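Local structure of tubulin-like protein CetZ2 (Haloferax volcanii, 4B45) at residues I97-G102 against P113-A118; G131-A136 against S322-S327; R148-V153 against V160-N165. The protein binds GTP, probably hydrolyses it, and takes part in the control of archaeal cell shape as a member of the tubulin/FtsZ superfamily. All coordinates share one frame; numbering follows the deposited sequence.

Contact 1: I97-G102 against P113-A118; sequences IFVVAG and PVLAKA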
loop_
_atom_site.group_PDB
_atom_site.type_symbol
_atom_site.label_atom_id
_atom_site.label_comp_id
_atom_site.label_asym_id
_atom_site.label_seq_id
_atom_site.Cartn_x
_atom_site.Cartn_y
_atom_site.Cartn_z
ATOM N N ILE A 97 -1.785 11.583 2.444
ATOM C CA ILE A 97 -1.379 11.534 1.042
ATOM C C ILE A 97 -0.501 10.311 0.798
ATOM O O ILE A 97 0.469 10.071 1.526
ATOM C CB ILE A 97 -0.595 12.803 0.612
ATOM C CG1 ILE A 97 -1.474 14.046 0.728
ATOM C CG2 ILE A 97 -0.103 12.664 -0.840
ATOM C CD1 ILE A 97 -0.733 15.334 0.424
ATOM N N PHE A 98 -0.859 9.514 -0.200
ATOM C CA PHE A 98 -0.049 8.352 -0.571
ATOM C C PHE A 98 0.756 8.624 -1.842
ATOM O O PHE A 98 0.176 8.923 -2.882
ATOM C CB PHE A 98 -0.937 7.129 -0.808
ATOM C CG PHE A 98 -1.293 6.367 0.450
ATOM C CD1 PHE A 98 -0.458 5.374 0.928
ATOM C CD2 PHE A 98 -2.472 6.634 1.132
ATOM C CE1 PHE A 98 -0.788 4.656 2.072
ATOM C CE2 PHE A 98 -2.810 5.929 2.271
ATOM C CZ PHE A 98 -1.961 4.931 2.738
ATOM N N VAL A 99 2.084 8.558 -1.752
ATOM C CA VAL A 99 2.909 8.565 -2.954
ATOM C C VAL A 99 3.120 7.107 -3.369
ATOM O O VAL A 99 3.781 6.350 -2.663
ATOM C CB VAL A 99 4.277 9.273 -2.750
ATOM C CG1 VAL A 99 5.189 9.025 -3.953
ATOM C CG2 VAL A 99 4.095 10.772 -2.544
ATOM N N VAL A 100 2.538 6.707 -4.499
ATOM C CA VAL A 100 2.576 5.303 -4.926
ATOM C C VAL A 100 3.676 5.071 -5.973
ATOM O O VAL A 100 3.675 5.706 -7.026
ATOM C CB VAL A 100 1.207 4.877 -5.508
ATOM C CG1 VAL A 100 1.158 3.397 -5.751
ATOM C CG2 VAL A 100 0.072 5.315 -4.577
ATOM N N ALA A 101 4.609 4.163 -5.689
ATOM C CA ALA A 101 5.747 3.944 -6.582
ATOM C C ALA A 101 6.291 2.514 -6.608
ATOM O O ALA A 101 6.298 1.807 -5.596
ATOM C CB ALA A 101 6.869 4.895 -6.238
ATOM N N GLY A 102 6.743 2.103 -7.788
ATOM C CA GLY A 102 7.599 0.945 -7.924
ATOM C C GLY A 102 9.002 1.365 -7.538
ATOM O O GLY A 102 9.583 2.247 -8.161
ATOM N N PRO A 113 11.008 9.595 -3.476
ATOM C CA PRO A 113 11.513 10.201 -2.239
ATOM C C PRO A 113 11.490 11.716 -2.328
ATOM O O PRO A 113 11.171 12.396 -1.351
ATOM C CB PRO A 113 12.970 9.734 -2.193
ATOM C CG PRO A 113 13.021 8.527 -3.067
ATOM C CD PRO A 113 12.038 8.785 -4.148
ATOM N N VAL A 114 11.847 12.233 -3.502
ATOM C CA VAL A 114 11.851 13.664 -3.736
ATOM C C VAL A 114 10.466 14.281 -3.508
ATOM O O VAL A 114 10.328 15.268 -2.797
ATOM C CB VAL A 114 12.360 13.969 -5.149
ATOM C CG1 VAL A 114 12.316 15.458 -5.425
ATOM C CG2 VAL A 114 13.772 13.426 -5.308
ATOM N N LEU A 115 9.443 13.689 -4.110
ATOM C CA LEU A 115 8.086 14.186 -3.943
ATOM C C LEU A 115 7.580 13.985 -2.498
ATOM O O LEU A 115 6.876 14.847 -1.933
ATOM C CB LEU A 115 7.166 13.502 -4.953
ATOM C CG LEU A 115 5.753 14.048 -5.089
ATOM C CD1 LEU A 115 5.830 15.523 -5.389
ATOM C CD2 LEU A 115 4.994 13.299 -6.183
ATOM N N ALA A 116 7.952 12.866 -1.887
ATOM C CA ALA A 116 7.533 12.600 -0.511
ATOM C C ALA A 116 8.120 13.651 0.419
ATOM O O ALA A 116 7.418 14.208 1.260
ATOM C CB ALA A 116 7.946 11.206 -0.067
ATOM N N LYS A 117 9.409 13.925 0.251
ATOM C CA LYS A 117 10.097 14.907 1.079
ATOM C C LYS A 117 9.573 16.324 0.841
ATOM O O LYS A 117 9.544 17.143 1.752
ATOM C CB LYS A 117 11.605 14.852 0.833
ATOM C CG LYS A 117 12.399 15.833 1.660
ATOM C CD LYS A 117 13.884 15.715 1.373
ATOM C CE LYS A 117 14.690 16.645 2.273
ATOM N NZ LYS A 117 16.158 16.430 2.118
ATOM N N ALA A 118 9.151 16.614 -0.384
ATOM C CA ALA A 118 8.573 17.924 -0.669
ATOM C C ALA A 118 7.197 18.099 -0.003
ATOM O O ALA A 118 6.904 19.144 0.586
ATOM C CB ALA A 118 8.488 18.150 -2.173
#
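V99 packs against L115 and A116, and the contact between strand 96-102 and helix 107-120 rests on this valine. All of it is apolar. A single methyl of V99, CG2, does the touching: it lies 4.5 Å from CG of L115 and 4.4 Å from CA of A116, so it faces the branch point of L115 and the backbone of A116. CG1 of V99 stands anti to the backbone N (chi1 170°), which turns CG2 toward the helix. A116 comes no nearer with its own methyl, whose CB is 4.6 Å from V99 CG2. The same valine also touches A112 and L119 of this helix, while L115 reaches on to I6 of strand 3-8 and V82 of helix 68-85.

No hydrogen bond crosses between the segments: in the helix K117 N bonds to P113 O at 2.8 Å, and the strand pairs with its neighbours in the sheet, V99 with Y128 and F98 with V4 and I6.

The two segments belong to one beta-alpha-beta unit of the Rossmann-like GTPase domain, and the loop and the first turn of the helix carry the GTP-binding residues G106, S107 and G108. With no polar group involved, the contact is held by shape and by exclusion of water, not by directional bonds, and its separations are those of loose van der Waals packing.

Contact 2: G131-A136 against S322-S327; sequences GILPGA and SERVES. With GSP (5'-guanosine-diphosphate-monothiophosphate), chain C.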
loop_
_atom_site.group_PDB
_atom_site.type_symbol
_atom_site.label_atom_id
_atom_site.label_comp_id
_atom_site.label_asym_id
_atom_site.label_seq_id
_atom_site.Cartn_x
_atom_site.Cartn_y
_atom_site.Cartn_z
ATOM N N GLY A 131 4.947 1.574 -1.508
ATOM C CA GLY A 131 6.099 1.190 -2.309
ATOM C C GLY A 131 6.087 -0.252 -2.771
ATOM O O GLY A 131 5.859 -1.164 -1.966
ATOM N N ILE A 132 6.345 -0.462 -4.061
ATOM C CA ILE A 132 6.419 -1.824 -4.619
ATOM C C ILE A 132 7.844 -2.352 -4.678
ATOM O O ILE A 132 8.714 -1.793 -5.365
ATOM C CB ILE A 132 5.798 -1.906 -6.019
ATOM C CG1 ILE A 132 4.298 -1.616 -5.953
ATOM C CG2 ILE A 132 6.032 -3.280 -6.638
ATOM C CD1 ILE A 132 3.749 -0.981 -7.225
ATOM N N LEU A 133 8.077 -3.438 -3.946
ATOM C CA LEU A 133 9.373 -4.100 -3.913
ATOM C C LEU A 133 9.500 -5.019 -5.131
ATOM O O LEU A 133 8.555 -5.730 -5.465
ATOM C CB LEU A 133 9.479 -4.912 -2.621
ATOM C CG LEU A 133 10.846 -5.080 -1.962
ATOM C CD1 LEU A 133 11.404 -3.729 -1.548
ATOM C CD2 LEU A 133 10.728 -6.020 -0.761
ATOM N N PRO A 134 10.658 -4.993 -5.816
ATOM C CA PRO A 134 10.804 -5.846 -6.997
ATOM C C PRO A 134 10.891 -7.303 -6.596
ATOM O O PRO A 134 11.406 -7.621 -5.527
ATOM C CB PRO A 134 12.153 -5.408 -7.585
ATOM C CG PRO A 134 12.918 -4.884 -6.419
ATOM C CD PRO A 134 11.884 -4.230 -5.525
ATOM N N GLY A 135 10.413 -8.191 -7.453
ATOM C CA GLY A 135 10.608 -9.605 -7.214
ATOM C C GLY A 135 12.083 -9.955 -7.195
ATOM O O GLY A 135 12.909 -9.310 -7.870
ATOM N N ALA A 136 12.409 -10.992 -6.429
ATOM C CA ALA A 136 13.780 -11.452 -6.265
ATOM C C ALA A 136 14.465 -11.887 -7.570
ATOM O O ALA A 136 15.699 -11.918 -7.643
ATOM C CB ALA A 136 13.831 -12.576 -5.230
ATOM N N SER A 322 12.415 -8.554 9.369
ATOM C CA SER A 322 11.783 -9.336 8.314
ATOM C C SER A 322 12.828 -9.983 7.418
ATOM O O SER A 322 13.676 -9.296 6.848
ATOM C CB SER A 322 10.886 -8.450 7.457
ATOM O OG SER A 322 10.505 -9.127 6.273
ATOM N N GLU A 323 12.752 -11.305 7.291
ATOM C CA GLU A 323 13.711 -12.083 6.502
ATOM C C GLU A 323 13.784 -11.567 5.069
ATOM O O GLU A 323 14.862 -11.447 4.493
ATOM C CB GLU A 323 13.300 -13.554 6.491
ATOM C CG GLU A 323 14.435 -14.533 6.712
ATOM C CD GLU A 323 13.956 -15.856 7.297
ATOM O OE1 GLU A 323 12.722 -16.058 7.376
ATOM O OE2 GLU A 323 14.810 -16.689 7.686
ATOM N N ARG A 324 12.614 -11.267 4.515
ATOM C CA ARG A 324 12.476 -10.794 3.152
ATOM C C ARG A 324 13.161 -9.436 2.971
ATOM O O ARG A 324 13.927 -9.255 2.019
ATOM C CB ARG A 324 10.985 -10.724 2.767
ATOM C CG ARG A 324 10.691 -9.992 1.449
ATOM C CD ARG A 324 11.486 -10.543 0.259
ATOM N NE ARG A 324 10.894 -10.077 -0.990
ATOM C CZ ARG A 324 11.573 -9.711 -2.075
ATOM N NH1 ARG A 324 12.903 -9.731 -2.091
ATOM N NH2 ARG A 324 10.908 -9.305 -3.146
ATOM N N VAL A 325 12.897 -8.495 3.882
ATOM C CA VAL A 325 13.583 -7.198 3.846
ATOM C C VAL A 325 15.098 -7.344 3.993
ATOM O O VAL A 325 15.869 -6.774 3.220
ATOM C CB VAL A 325 13.034 -6.211 4.918
ATOM C CG1 VAL A 325 13.850 -4.911 4.930
ATOM C CG2 VAL A 325 11.592 -5.890 4.629
ATOM N N GLU A 326 15.526 -8.124 4.975
ATOM C CA GLU A 326 16.950 -8.316 5.195
ATOM C C GLU A 326 17.607 -9.022 4.014
ATOM O O GLU A 326 18.712 -8.666 3.608
ATOM C CB GLU A 326 17.185 -9.095 6.479
ATOM C CG GLU A 326 16.680 -8.370 7.717
ATOM C CD GLU A 326 16.569 -9.289 8.922
ATOM O OE1 GLU A 326 16.546 -10.525 8.727
ATOM O OE2 GLU A 326 16.512 -8.774 10.059
ATOM N N SER A 327 16.925 -10.025 3.469
ATOM C CA SER A 327 17.421 -10.707 2.287
ATOM C C SER A 327 17.508 -9.714 1.127
ATOM O O SER A 327 18.515 -9.658 0.420
ATOM C CB SER A 327 16.517 -11.884 1.926
ATOM O OG SER A 327 16.930 -12.458 0.706
HETATM P PG GSP C . 11.763 2.914 -15.892
HETATM O O3B GSP C . 10.917 3.860 -14.911
HETATM S S1G GSP C . 12.475 1.158 -15.062
HETATM O O2G GSP C . 10.920 2.565 -17.153
HETATM O O3G GSP C . 12.959 3.718 -16.212
HETATM P PB GSP C . 9.646 3.457 -14.031
HETATM O O1B GSP C . 8.329 3.874 -14.637
HETATM O O2B GSP C . 9.783 4.164 -12.689
HETATM P PA GSP C . 8.372 1.078 -13.262
HETATM O O1A GSP C . 7.745 0.204 -14.315
HETATM O O2A GSP C . 7.281 1.908 -12.637
HETATM O O3A GSP C . 9.588 1.902 -13.812
HETATM O "O5'" GSP C . 8.941 0.229 -12.092
HETATM C "C5'" GSP C . 9.500 -1.029 -12.268
HETATM C "C4'" GSP C . 9.225 -1.925 -11.137
HETATM O "O4'" GSP C . 7.857 -1.947 -10.854
HETATM C "C3'" GSP C . 9.602 -3.322 -11.422
HETATM O "O3'" GSP C . 9.922 -3.890 -10.210
HETATM C "C2'" GSP C . 8.383 -3.935 -11.940
HETATM O "O2'" GSP C . 8.373 -5.287 -11.631
HETATM C "C1'" GSP C . 7.346 -3.264 -11.179
HETATM N N9 GSP C . 6.081 -3.067 -11.858
HETATM C C8 GSP C . 5.902 -2.596 -13.097
HETATM N N7 GSP C . 4.581 -2.507 -13.348
HETATM C C5 GSP C . 3.905 -2.921 -12.235
HETATM C C6 GSP C . 2.521 -3.023 -11.925
HETATM O O6 GSP C . 1.541 -2.688 -12.841
HETATM N N1 GSP C . 2.171 -3.485 -10.701
HETATM C C2 GSP C . 3.116 -3.823 -9.795
HETATM N N2 GSP C . 2.665 -4.310 -8.485
HETATM N N3 GSP C . 4.432 -3.734 -10.041
HETATM C C4 GSP C . 4.851 -3.282 -11.281
HETATM O O HOH W 1 13.820 -8.322 -4.663
#
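R324 and L133 bury the most surface, their side chains coming from opposite directions. R324 leaves its helix with CG anti to the backbone N (chi1 169°) and bends at chi2 (54°), carrying the guanidinium to the end of strand 127-133. There CD2 of L133 lies over one face of the group, 4.0 Å from CZ and displaced toward the rim.

At the edge, NH2 of R324 donates to P134 O at 3.0 Å, the N-H...O angle being 143° and the oxygen slightly off the guanidinium plane. Water 1 doubles this link: it donates to P134 O at 2.7 Å and accepts from NH1 of R324 at 3.1 Å. The charge has its main partner in D164, which forms a salt bridge with NH2, so the group's rotation is probably fixed by a carbonyl, a water and a carboxylate. A136 CB lies 4.3 Å from NH1 of R324.

Behind this interface the same strand end lines the nucleotide pocket: I132 CD1 lies 3.7 Å from N2 of the bound GTP analogue and P134 CB 3.8 Å from its O3'. The contact ties the GTPase domain to helix 323-340 of the C-terminal domain, where S322 is the N-cap, its OG accepting a weak bond from V325 N. I132 and P134 pack on helices 9-26 and 140-156, and L133 pairs through its backbone with V163 in the adjacent strand.

Contact 3: R148-V153 against V160-N165; sequences RSLKTV and VLLVDN. With GSP (5'-guanosine-diphosphate-monothiophosphate), chain C.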
loop_
_atom_site.group_PDB
_atom_site.type_symbol
_atom_site.label_atom_id
_atom_site.label_comp_id
_atom_site.label_asym_id
_atom_site.label_seq_id
_atom_site.Cartn_x
_atom_site.Cartn_y
_atom_site.Cartn_z
ATOM N N ARG A 148 18.282 1.651 -2.552
ATOM C CA ARG A 148 18.487 3.066 -2.281
ATOM C C ARG A 148 17.171 3.810 -2.056
ATOM O O ARG A 148 17.044 4.611 -1.126
ATOM C CB ARG A 148 19.240 3.706 -3.453
ATOM C CG ARG A 148 20.674 3.249 -3.558
ATOM C CD ARG A 148 21.291 3.608 -4.902
ATOM N NE ARG A 148 22.727 3.336 -4.898
ATOM C CZ ARG A 148 23.517 3.421 -5.966
ATOM N NH1 ARG A 148 23.019 3.765 -7.150
ATOM N NH2 ARG A 148 24.810 3.159 -5.844
ATOM N N SER A 149 16.201 3.557 -2.926
ATOM C CA SER A 149 14.901 4.196 -2.818
ATOM C C SER A 149 14.238 3.887 -1.468
ATOM O O SER A 149 13.752 4.790 -0.776
ATOM C CB SER A 149 14.006 3.718 -3.962
ATOM O OG SER A 149 12.835 4.506 -4.041
ATOM N N LEU A 150 14.218 2.604 -1.096
ATOM C CA LEU A 150 13.604 2.171 0.158
ATOM C C LEU A 150 14.274 2.854 1.336
ATOM O O LEU A 150 13.610 3.303 2.272
ATOM C CB LEU A 150 13.699 0.650 0.328
ATOM C CG LEU A 150 13.138 0.116 1.653
ATOM C CD1 LEU A 150 11.700 0.543 1.819
ATOM C CD2 LEU A 150 13.253 -1.415 1.740
ATOM N N LYS A 151 15.596 2.946 1.277
ATOM C CA LYS A 151 16.339 3.602 2.338
ATOM C C LYS A 151 15.920 5.067 2.439
ATOM O O LYS A 151 15.706 5.579 3.520
ATOM C CB LYS A 151 17.840 3.489 2.085
ATOM C CG LYS A 151 18.626 2.926 3.246
ATOM C CD LYS A 151 20.121 3.064 2.988
ATOM C CE LYS A 151 20.936 2.888 4.264
ATOM N NZ LYS A 151 22.406 3.040 4.029
ATOM N N THR A 152 15.782 5.731 1.302
ATOM C CA THR A 152 15.476 7.154 1.322
ATOM C C THR A 152 14.047 7.435 1.769
ATOM O O THR A 152 13.820 8.299 2.618
ATOM C CB THR A 152 15.705 7.817 -0.044
ATOM O OG1 THR A 152 17.030 7.524 -0.509
ATOM C CG2 THR A 152 15.534 9.319 0.077
ATOM N N VAL A 153 13.083 6.719 1.202
ATOM C CA VAL A 153 11.695 6.951 1.585
ATOM C C VAL A 153 11.426 6.606 3.048
ATOM O O VAL A 153 10.581 7.237 3.680
ATOM C CB VAL A 153 10.682 6.235 0.667
ATOM C CG1 VAL A 153 10.769 6.797 -0.738
ATOM C CG2 VAL A 153 10.889 4.715 0.679
ATOM N N VAL A 160 6.316 3.847 5.110
ATOM C CA VAL A 160 6.377 3.174 3.831
ATOM C C VAL A 160 5.653 1.836 3.918
ATOM O O VAL A 160 6.166 0.882 4.487
ATOM C CB VAL A 160 7.847 2.979 3.391
ATOM C CG1 VAL A 160 7.922 2.278 2.026
ATOM C CG2 VAL A 160 8.541 4.328 3.330
ATOM N N LEU A 161 4.452 1.772 3.350
ATOM C CA LEU A 161 3.712 0.525 3.264
ATOM C C LEU A 161 4.245 -0.276 2.062
ATOM O O LEU A 161 4.159 0.165 0.914
ATOM C CB LEU A 161 2.214 0.824 3.126
ATOM C CG LEU A 161 1.252 -0.331 2.822
ATOM C CD1 LEU A 161 1.373 -1.424 3.862
ATOM C CD2 LEU A 161 -0.209 0.173 2.694
ATOM N N LEU A 162 4.811 -1.445 2.322
ATOM C CA LEU A 162 5.486 -2.195 1.268
ATOM C C LEU A 162 4.641 -3.303 0.674
ATOM O O LEU A 162 3.988 -4.063 1.391
ATOM C CB LEU A 162 6.791 -2.802 1.782
ATOM C CG LEU A 162 8.027 -1.911 1.913
ATOM C CD1 LEU A 162 9.227 -2.752 2.380
ATOM C CD2 LEU A 162 8.329 -1.207 0.585
ATOM N N VAL A 163 4.682 -3.394 -0.648
ATOM C CA VAL A 163 4.101 -4.498 -1.383
ATOM C C VAL A 163 5.219 -5.305 -2.018
ATOM O O VAL A 163 5.979 -4.792 -2.848
ATOM C CB VAL A 163 3.212 -3.979 -2.528
ATOM C CG1 VAL A 163 2.686 -5.143 -3.361
ATOM C CG2 VAL A 163 2.088 -3.133 -1.980
ATOM N N ASP A 164 5.318 -6.571 -1.640
ATOM C CA ASP A 164 6.259 -7.488 -2.266
ATOM C C ASP A 164 5.596 -8.199 -3.462
ATOM O O ASP A 164 4.683 -9.008 -3.282
ATOM C CB ASP A 164 6.731 -8.494 -1.214
ATOM C CG ASP A 164 7.762 -9.475 -1.744
ATOM O OD1 ASP A 164 8.302 -9.278 -2.860
ATOM O OD2 ASP A 164 8.045 -10.452 -1.019
ATOM N N ASN A 165 6.047 -7.889 -4.680
ATOM C CA ASN A 165 5.497 -8.516 -5.881
ATOM C C ASN A 165 5.575 -10.033 -5.835
ATOM O O ASN A 165 4.691 -10.733 -6.332
ATOM C CB ASN A 165 6.212 -8.009 -7.149
ATOM C CG ASN A 165 5.625 -6.704 -7.669
ATOM O OD1 ASN A 165 4.682 -6.167 -7.080
ATOM N ND2 ASN A 165 6.187 -6.180 -8.781
HETATM P PG GSP C . 11.763 2.914 -15.892
HETATM O O3B GSP C . 10.917 3.860 -14.911
HETATM S S1G GSP C . 12.475 1.158 -15.062
HETATM O O2G GSP C . 10.920 2.565 -17.153
HETATM O O3G GSP C . 12.959 3.718 -16.212
HETATM P PB GSP C . 9.646 3.457 -14.031
HETATM O O1B GSP C . 8.329 3.874 -14.637
HETATM O O2B GSP C . 9.783 4.164 -12.689
HETATM P PA GSP C . 8.372 1.078 -13.262
HETATM O O1A GSP C . 7.745 0.204 -14.315
HETATM O O2A GSP C . 7.281 1.908 -12.637
HETATM O O3A GSP C . 9.588 1.902 -13.812
HETATM O "O5'" GSP C . 8.941 0.229 -12.092
HETATM C "C5'" GSP C . 9.500 -1.029 -12.268
HETATM C "C4'" GSP C . 9.225 -1.925 -11.137
HETATM O "O4'" GSP C . 7.857 -1.947 -10.854
HETATM C "C3'" GSP C . 9.602 -3.322 -11.422
HETATM O "O3'" GSP C . 9.922 -3.890 -10.210
HETATM C "C2'" GSP C . 8.383 -3.935 -11.940
HETATM O "O2'" GSP C . 8.373 -5.287 -11.631
HETATM C "C1'" GSP C . 7.346 -3.264 -11.179
HETATM N N9 GSP C . 6.081 -3.067 -11.858
HETATM C C8 GSP C . 5.902 -2.596 -13.097
HETATM N N7 GSP C . 4.581 -2.507 -13.348
HETATM C C5 GSP C . 3.905 -2.921 -12.235
HETATM C C6 GSP C . 2.521 -3.023 -11.925
HETATM O O6 GSP C . 1.541 -2.688 -12.841
HETATM N N1 GSP C . 2.171 -3.485 -10.701
HETATM C C2 GSP C . 3.116 -3.823 -9.795
HETATM N N2 GSP C . 2.665 -4.310 -8.485
HETATM N N3 GSP C . 4.432 -3.734 -10.041
HETATM C C4 GSP C . 4.851 -3.282 -11.281
#
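L150, V153, V160 and L162 join helix to strand with no ring among them; the flat groups are the carboxamide of N165, at the strand end, and the guanine of the bound nucleotide. These two planes are inclined, not coplanar, and meet through two bonds: guanine N2 donates to N165 OD1 at 3.1 Å, and N165 ND2 donates to N3 at 3.3 Å, the straighter of the pair at 162°. The bond to N2, an amine adenine lacks, is consistent with selection of guanine. Replacing N165 by an aspartate would probably leave N3 without its donor and set a negative charge near it.

The packing itself is aliphatic, L150 crossing L162 and V153 crossing V160 at about right angles. L150 CD1 rests 4.0 Å from L162 CD2 and 4.2 Å from V160 CG1. V153 CG2 meets V160 CG2 at 3.6 Å, the closest approach between side chains; V153 CG1 is anti to the carbonyl carbon (chi1 -64°), which puts CG2 in the crowded position.

Helix 148-153 runs nearly antiparallel to strand 160-164 (152°, axes 10.2 Å apart), as in a beta-alpha-beta unit. V153 also touches V129 and P113, so helix 107-120 lies alongside, while the strand pairs with 127-133 on one side and 222-231 on the other. N165 is further packed by Y179 and I182 of helix 175-196.

Contacts 1 and 3 lie in the buried core and repeat one theme, a helix laid on a strand of the GTPase sheet by aliphatic packing alone. They adjoin directly, P113 of helix 107-120 packing on S149, T152 and V153 of helix 140-156. Contact 2 lies at the carboxyl ends of the strands, mostly buried but with A136 exposed, and its chemistry is mixed, an arginine bonded to carbonyl, water and carboxylate with an aliphatic leucine over one face. Contacts 2 and 3 share neighbouring strands and meet where D164 takes the charge of R324. Both also touch the nucleotide, contact 2 through apolar side chains and contact 3 through hydrogen bonds to the base.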